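Local structure of 14 kDa fatty acid-binding protein (1VYF) at residues Asp19-Lys24 with Thr118-Gly123; Glu91-Gln96 with Val106-Val111. The protein binds fatty acids such as oleic, arachidonic, palmitic and linolenic acid inside a beta-barrel and may transport them in the cytoplasm. One frame throughout, in Å; residues are numbered along the deposited sequence. Where two conformers were deposited one is given.

In the fold
Both contacts belong to one fatty-acid-binding barrel, with centres about 16 Å apart: contact 1 sets its helical lid on the wall, contact 2 lies within the wall. Contact 1 packs a helix of the lid, Asp19-Lys24, against strand 115-122 through apolar side chains, without a hydrogen bond across it; its middle is buried, while Lys24 and Gly123 are exposed. In contact 2, backbone bonds hold Glu91-Gln96 and Val106-Val111 together, with polar partners facing the cavity on one side and a long, loose charged pair on the other. The two meet because strands 104-112 and 115-122 are neighbours; Thr119 N lies 2.8 Å from Val108 O, a probable hydrogen bond, and Thr118 packs on Ile107.

Contact 1. Residues Asp19-Lys24 with Thr118-Gly123; sequences DAVMSK and TTVTVG. With OLA (oleic acid), chain B.
Between Val21 and Lys24 on the helix and Val120, Val122 and Gly123 on the strand, the flat groups are peptide carbonyls; no ring takes part. Two carbonyl oxygens are each met from above the peptide face: Val21 CG1 lies 4.0 Å from Val120 O, and Lys24 CE comes closer still, 3.2 Å from Val122 O, as a carbon-oxygen contact without a hydrogen bond. One more flat group, the oleic acid carboxylate, borders the strand: Thr118 CG2 stands over one of its faces, 3.8 Å from OLA C1, while Tyr131, Arg129 and Arg109 hydrogen-bond the ligand.

The apolar core of the contact is two valines crossing at about a right angle, with Val21 CG2 4.0 Å from Val120 CG1. Val21 is turned well off a staggered position (chi1 -29°), and its two methyls divide their contacts, one facing the Val120 carbonyl and the other the Val120 side chain. Val120 in turn works in two directions, since its other methyl, CG2, lies 3.9 Å from OLA C2, just past the carboxylate. One residue thus touches both helix and fatty acid. Further along, Val21 CB is 4.3 Å from Val122 CG2. Lys24 slides past Val122 in the opposite direction, CG and CD both running along CG1. Its chain is extended as far as CE and bends at the last torsion (chi4 83°), so that aliphatic carbons, not the ammonium, meet the strand end.

Helix and strand axes approach to 8.7 Å and cross at 38°. The helix belongs to the helix-turn-helix lid of the FABP barrel, and a salt bridge from Asp19 to Arg32 ties it to its partner, helix 29-35. Val21 and Lys24 also reach strand 125-133, at Ala127 and Val125, while Val120 and Val122 touch Thr105 of strand 104-112.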
loop_
_atom_site.group_PDB
_atom_site.type_symbol
_atom_site.label_atom_id
_atom_site.label_comp_id
_atom_site.label_asym_id
_atom_site.label_seq_id
_atom_site.Cartn_x
_atom_site.Cartn_y
_atom_site.Cartn_z
ATOM N N ASP A 19 -10.223 -10.068 -0.845
ATOM C CA ASP A 19 -9.988 -11.370 -1.466
ATOM C C ASP A 19 -10.199 -11.364 -2.982
ATOM O O ASP A 19 -9.480 -12.053 -3.708
ATOM C CB ASP A 19 -10.787 -12.478 -0.822
ATOM C CG ASP A 19 -10.290 -13.857 -1.252
ATOM O OD1 ASP A 19 -9.199 -14.242 -0.788
ATOM O OD2 ASP A 19 -10.917 -14.599 -2.065
ATOM N N ALA A 20 -11.162 -10.589 -3.466
ATOM C CA ALA A 20 -11.384 -10.453 -4.910
ATOM C C ALA A 20 -10.123 -9.925 -5.622
ATOM O O ALA A 20 -9.854 -10.280 -6.787
ATOM C CB ALA A 20 -12.553 -9.521 -5.177
ATOM N N VAL A 21 -9.347 -9.077 -4.958
ATOM C CA VAL A 21 -8.181 -8.510 -5.655
ATOM C C VAL A 21 -6.997 -9.427 -5.588
ATOM O O VAL A 21 -6.282 -9.554 -6.575
ATOM C CB VAL A 21 -7.749 -7.036 -5.306
ATOM C CG1 VAL A 21 -8.873 -6.145 -4.872
ATOM C CG2 VAL A 21 -6.499 -6.971 -4.418
ATOM N N MET A 22 -6.777 -10.120 -4.486
ATOM C CA MET A 22 -5.616 -11.016 -4.526
ATOM C C MET A 22 -5.853 -12.252 -5.322
ATOM O O MET A 22 -4.913 -12.852 -5.763
ATOM C CB MET A 22 -4.924 -11.295 -3.206
ATOM C CG MET A 22 -5.638 -10.947 -2.068
ATOM S SD MET A 22 -6.599 -12.304 -1.837
ATOM C CE MET A 22 -6.424 -12.222 0.129
ATOM N N SER A 23 -7.109 -12.673 -5.363
ATOM C CA SER A 23 -7.517 -13.806 -6.156
ATOM C C SER A 23 -7.204 -13.492 -7.613
ATOM O O SER A 23 -6.603 -14.313 -8.332
ATOM C CB SER A 23 -9.013 -14.067 -5.955
ATOM O OG SER A 23 -9.352 -15.313 -6.535
ATOM N N LYS A 24 -7.600 -12.297 -8.035
ATOM C CA LYS A 24 -7.333 -11.800 -9.383
ATOM C C LYS A 24 -5.837 -11.685 -9.708
ATOM O O LYS A 24 -5.420 -11.984 -10.825
ATOM C CB LYS A 24 -8.042 -10.456 -9.590
ATOM C CG LYS A 24 -7.857 -9.854 -10.980
ATOM C CD LYS A 24 -8.889 -8.780 -11.261
ATOM C CE LYS A 24 -8.784 -8.266 -12.697
ATOM N NZ LYS A 24 -9.509 -9.159 -13.638
ATOM N N THR A 118 -7.124 3.304 1.873
ATOM C CA THR A 118 -6.275 2.738 0.794
ATOM C C THR A 118 -7.182 2.021 -0.211
ATOM O O THR A 118 -7.812 1.022 0.149
ATOM C CB THR A 118 -5.274 1.768 1.423
ATOM O OG1 THR A 118 -4.400 2.501 2.301
ATOM C CG2 THR A 118 -4.345 1.108 0.389
ATOM N N THR A 119 -7.291 2.532 -1.443
ATOM C CA THR A 119 -8.134 1.892 -2.454
ATOM C C THR A 119 -7.231 1.094 -3.366
ATOM O O THR A 119 -6.264 1.636 -3.883
ATOM C CB THR A 119 -8.931 2.945 -3.197
ATOM O OG1 THR A 119 -9.786 3.642 -2.282
ATOM C CG2 THR A 119 -9.880 2.335 -4.191
ATOM N N VAL A 120 -7.542 -0.181 -3.580
ATOM C CA VAL A 120 -6.685 -1.056 -4.401
ATOM C C VAL A 120 -7.496 -1.546 -5.594
ATOM O O VAL A 120 -8.523 -2.192 -5.425
ATOM C CB VAL A 120 -6.197 -2.246 -3.593
ATOM C CG1 VAL A 120 -5.252 -3.160 -4.430
ATOM C CG2 VAL A 120 -5.515 -1.767 -2.309
ATOM N N THR A 121 -7.033 -1.272 -6.815
ATOM C CA THR A 121 -7.803 -1.637 -8.008
ATOM C C THR A 121 -6.926 -2.441 -8.959
ATOM O O THR A 121 -5.778 -2.096 -9.149
ATOM C CB THR A 121 -8.340 -0.373 -8.730
ATOM O OG1 THR A 121 -7.274 0.546 -9.052
ATOM C CG2 THR A 121 -9.132 0.427 -7.817
ATOM N N VAL A 122 -7.455 -3.555 -9.459
ATOM C CA VAL A 122 -6.790 -4.401 -10.458
ATOM C C VAL A 122 -7.868 -4.620 -11.541
ATOM O O VAL A 122 -8.802 -5.382 -11.328
ATOM C CB VAL A 122 -6.356 -5.741 -9.860
ATOM C CG1 VAL A 122 -5.652 -6.597 -10.920
ATOM C CG2 VAL A 122 -5.437 -5.533 -8.600
ATOM N N GLY A 123 -7.758 -3.907 -12.653
ATOM C CA GLY A 123 -8.755 -3.952 -13.710
ATOM C C GLY A 123 -10.072 -3.386 -13.222
ATOM O O GLY A 123 -10.117 -2.232 -12.794
HETATM C C1 OLA B . -2.515 -1.996 1.574
HETATM O O1 OLA B . -1.629 -1.188 1.807
HETATM O O2 OLA B . -3.385 -2.186 2.554
HETATM C C2 OLA B . -2.744 -2.739 0.257
HETATM C C3 OLA B . -1.536 -3.110 -0.619
HETATM C C4 OLA B . -1.555 -4.592 -1.083
HETATM C C5 OLA B . -1.584 -4.846 -2.597
HETATM C C6 OLA B . -2.125 -6.233 -2.970
HETATM C C7 OLA B . -1.095 -7.355 -2.972
HETATM C C8 OLA B . -0.948 -8.040 -1.616
HETATM C C9 OLA B . -1.198 -9.528 -1.693
HETATM C C10 OLA B . -1.234 -10.319 -0.609
HETATM C C11 OLA B . -1.045 -9.820 0.809
HETATM C C12 OLA B . -0.125 -10.732 1.623
HETATM C C13 OLA B . -0.169 -10.445 3.131
HETATM C C14 OLA B . 0.503 -9.134 3.555
HETATM C C15 OLA B . -0.475 -7.958 3.672
HETATM C C16 OLA B . 0.253 -6.610 3.635
HETATM C C17 OLA B . -0.250 -5.688 2.518
HETATM C C18 OLA B . -1.382 -4.831 3.030
#

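Contact 2. Residues Glu91-Gln96 with Val106-Val111; sequences ESKLTQ and VIVREV
This is the antiparallel pairing of a beta hairpin, strand 93-99 with strand 104-112, in the barrel wall. Leu94 and Arg109 form one hydrogen-bonded pair, with Arg109 N to Leu94 O at 2.9 Å, and Gln96 and Ile107 the next; Val111 N to Ser92 O continues the pairing at the Ser92 end.

On the face of Leu94, Gln96, Ile107 and Arg109, the arginine carries the polar contact. Arg109 NH1 gives a fairly straight bond to Gln96 OE1, 2.9 Å and 162° at the hydrogen, in both the amide and guanidinium planes although these are turned 45° apart. Gln96 is fully extended, CG anti to the backbone N (chi1 179°), which carries its amide out to the guanidinium edge. A water bridges the same OE1 to Arg109 NH2, so two donors grip this buried oxygen. Ile107 CG2 covers one guanidinium face of Arg109, 3.6 Å above the plane, and Leu94 CD1 packs 3.8 Å from Arg109 CB.

On the other face, Lys93 CE rests 3.5 Å from Val108 CG1. Lys93 NZ makes a long salt bridge of 4.0 Å to Glu110 OE1, a doubtful one since Glu110 has a second conformer. Thr95 packs alongside Val108 while its hydroxyl bonds Asn89.

Held this way, Arg109 NH2 hydrogen-bonds oleic acid O1, an arrangement characteristic of the carboxylate site inside the FABP barrel, with Arg129 and Tyr131.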
loop_
_atom_site.group_PDB
_atom_site.type_symbol
_atom_site.label_atom_id
_atom_site.label_comp_id
_atom_site.label_asym_id
_atom_site.label_seq_id
_atom_site.Cartn_x
_atom_site.Cartn_y
_atom_site.Cartn_z
ATOM N N GLU A 91 -1.108 17.060 -1.146
ATOM C CA GLU A 91 -0.396 16.862 0.120
ATOM C C GLU A 91 -1.010 15.749 1.019
ATOM O O GLU A 91 -0.433 15.358 2.028
ATOM C CB GLU A 91 -0.307 18.193 0.894
ATOM C CG GLU A 91 0.540 19.234 0.155
ATOM C CD GLU A 91 2.016 18.867 0.127
ATOM O OE1 GLU A 91 2.602 18.779 -0.983
ATOM O OE2 GLU A 91 2.584 18.640 1.220
ATOM N N SER A 92 -2.158 15.241 0.618
ATOM C CA SER A 92 -2.910 14.270 1.415
ATOM C C SER A 92 -3.281 13.008 0.599
ATOM O O SER A 92 -3.964 12.134 1.085
ATOM C CB SER A 92 -4.154 14.959 1.976
ATOM O OG SER A 92 -5.049 15.261 0.933
ATOM N N LYS A 93 -2.800 12.895 -0.633
ATOM C CA LYS A 93 -3.132 11.753 -1.467
ATOM C C LYS A 93 -1.977 11.351 -2.387
ATOM O O LYS A 93 -1.412 12.198 -3.081
ATOM C CB LYS A 93 -4.361 12.083 -2.289
ATOM C CG LYS A 93 -4.955 10.957 -3.073
ATOM C CD LYS A 93 -6.267 11.465 -3.685
ATOM C CE LYS A 93 -6.865 10.535 -4.652
ATOM N NZ LYS A 93 -7.997 11.214 -5.301
ATOM N N LEU A 94 -1.647 10.059 -2.411
ATOM C CA LEU A 94 -0.679 9.536 -3.381
ATOM C C LEU A 94 -1.200 8.292 -4.028
ATOM O O LEU A 94 -2.034 7.564 -3.447
ATOM C CB LEU A 94 0.689 9.296 -2.751
ATOM C CG LEU A 94 0.762 8.576 -1.445
ATOM C CD1 LEU A 94 0.617 7.099 -1.694
ATOM C CD2 LEU A 94 2.069 8.901 -0.657
ATOM N N THR A 95 -0.718 8.035 -5.236
ATOM C CA THR A 95 -1.157 6.892 -6.005
ATOM C C THR A 95 0.051 6.025 -6.430
ATOM O O THR A 95 0.972 6.531 -7.067
ATOM C CB THR A 95 -1.911 7.392 -7.245
ATOM O OG1 THR A 95 -3.043 8.201 -6.877
ATOM C CG2 THR A 95 -2.480 6.258 -8.024
ATOM N N GLN A 96 0.044 4.742 -6.070
ATOM C CA GLN A 96 1.102 3.806 -6.394
ATOM C C GLN A 96 0.621 2.837 -7.452
ATOM O O GLN A 96 -0.423 2.190 -7.311
ATOM C CB GLN A 96 1.542 3.029 -5.152
ATOM C CG GLN A 96 2.627 1.997 -5.406
ATOM C CD GLN A 96 3.085 1.309 -4.185
ATOM O OE1 GLN A 96 2.460 1.423 -3.135
ATOM N NE2 GLN A 96 4.217 0.604 -4.293
ATOM N N VAL A 106 -3.251 -0.564 -8.922
ATOM C CA VAL A 106 -3.221 0.839 -8.593
ATOM C C VAL A 106 -3.653 0.960 -7.121
ATOM O O VAL A 106 -4.710 0.429 -6.727
ATOM C CB VAL A 106 -4.097 1.662 -9.474
ATOM C CG1 VAL A 106 -3.989 3.106 -9.109
ATOM C CG2 VAL A 106 -3.713 1.450 -10.952
ATOM N N ILE A 107 -2.797 1.575 -6.315
ATOM C CA ILE A 107 -3.079 1.761 -4.869
ATOM C C ILE A 107 -3.110 3.237 -4.524
ATOM O O ILE A 107 -2.090 3.936 -4.534
ATOM C CB ILE A 107 -2.033 1.026 -4.002
ATOM C CG1 ILE A 107 -1.861 -0.414 -4.465
ATOM C CG2 ILE A 107 -2.462 1.082 -2.512
ATOM C CD1 ILE A 107 -0.527 -1.007 -4.126
ATOM N N VAL A 108 -4.290 3.748 -4.233
ATOM C CA VAL A 108 -4.462 5.128 -3.855
ATOM C C VAL A 108 -4.532 5.144 -2.309
ATOM O O VAL A 108 -5.188 4.303 -1.709
ATOM C CB VAL A 108 -5.742 5.731 -4.521
ATOM C CG1 VAL A 108 -5.925 7.167 -4.177
ATOM C CG2 VAL A 108 -5.726 5.533 -6.031
ATOM N N ARG A 109 -3.786 6.052 -1.694
ATOM C CA ARG A 109 -3.774 6.272 -0.258
ATOM C C ARG A 109 -4.120 7.715 -0.007
ATOM O O ARG A 109 -3.456 8.635 -0.517
ATOM C CB ARG A 109 -2.408 5.974 0.319
ATOM C CG ARG A 109 -1.940 4.540 0.081
ATOM C CD ARG A 109 -0.687 4.178 0.795
ATOM N NE ARG A 109 -0.452 2.750 0.830
ATOM C CZ ARG A 109 0.176 2.036 -0.088
ATOM N NH1 ARG A 109 0.677 2.602 -1.168
ATOM N NH2 ARG A 109 0.313 0.734 0.095
ATOM N N GLU A 110 -5.174 7.939 0.753
ATOM C CA GLU A 110 -5.618 9.284 1.006
ATOM C C GLU A 110 -5.849 9.451 2.493
ATOM O O GLU A 110 -6.517 8.633 3.068
ATOM C CB GLU A 110 -6.910 9.528 0.234
ATOM C CG GLU A 110 -7.546 10.893 0.476
ATOM C CD GLU A 110 -8.457 11.360 -0.643
ATOM O OE1 GLU A 110 -8.888 10.532 -1.471
ATOM O OE2 GLU A 110 -8.717 12.581 -0.714
ATOM N N VAL A 111 -5.326 10.525 3.072
ATOM C CA VAL A 111 -5.423 10.776 4.512
ATOM C C VAL A 111 -6.491 11.803 4.742
ATOM O O VAL A 111 -6.503 12.860 4.105
ATOM C CB VAL A 111 -4.099 11.272 5.121
ATOM C CG1 VAL A 111 -4.282 11.732 6.564
ATOM C CG2 VAL A 111 -3.058 10.164 5.062
HETATM O O HOH W 1 -10.211 8.973 -4.090
HETATM O O HOH W 2 1.999 -1.318 -1.365
#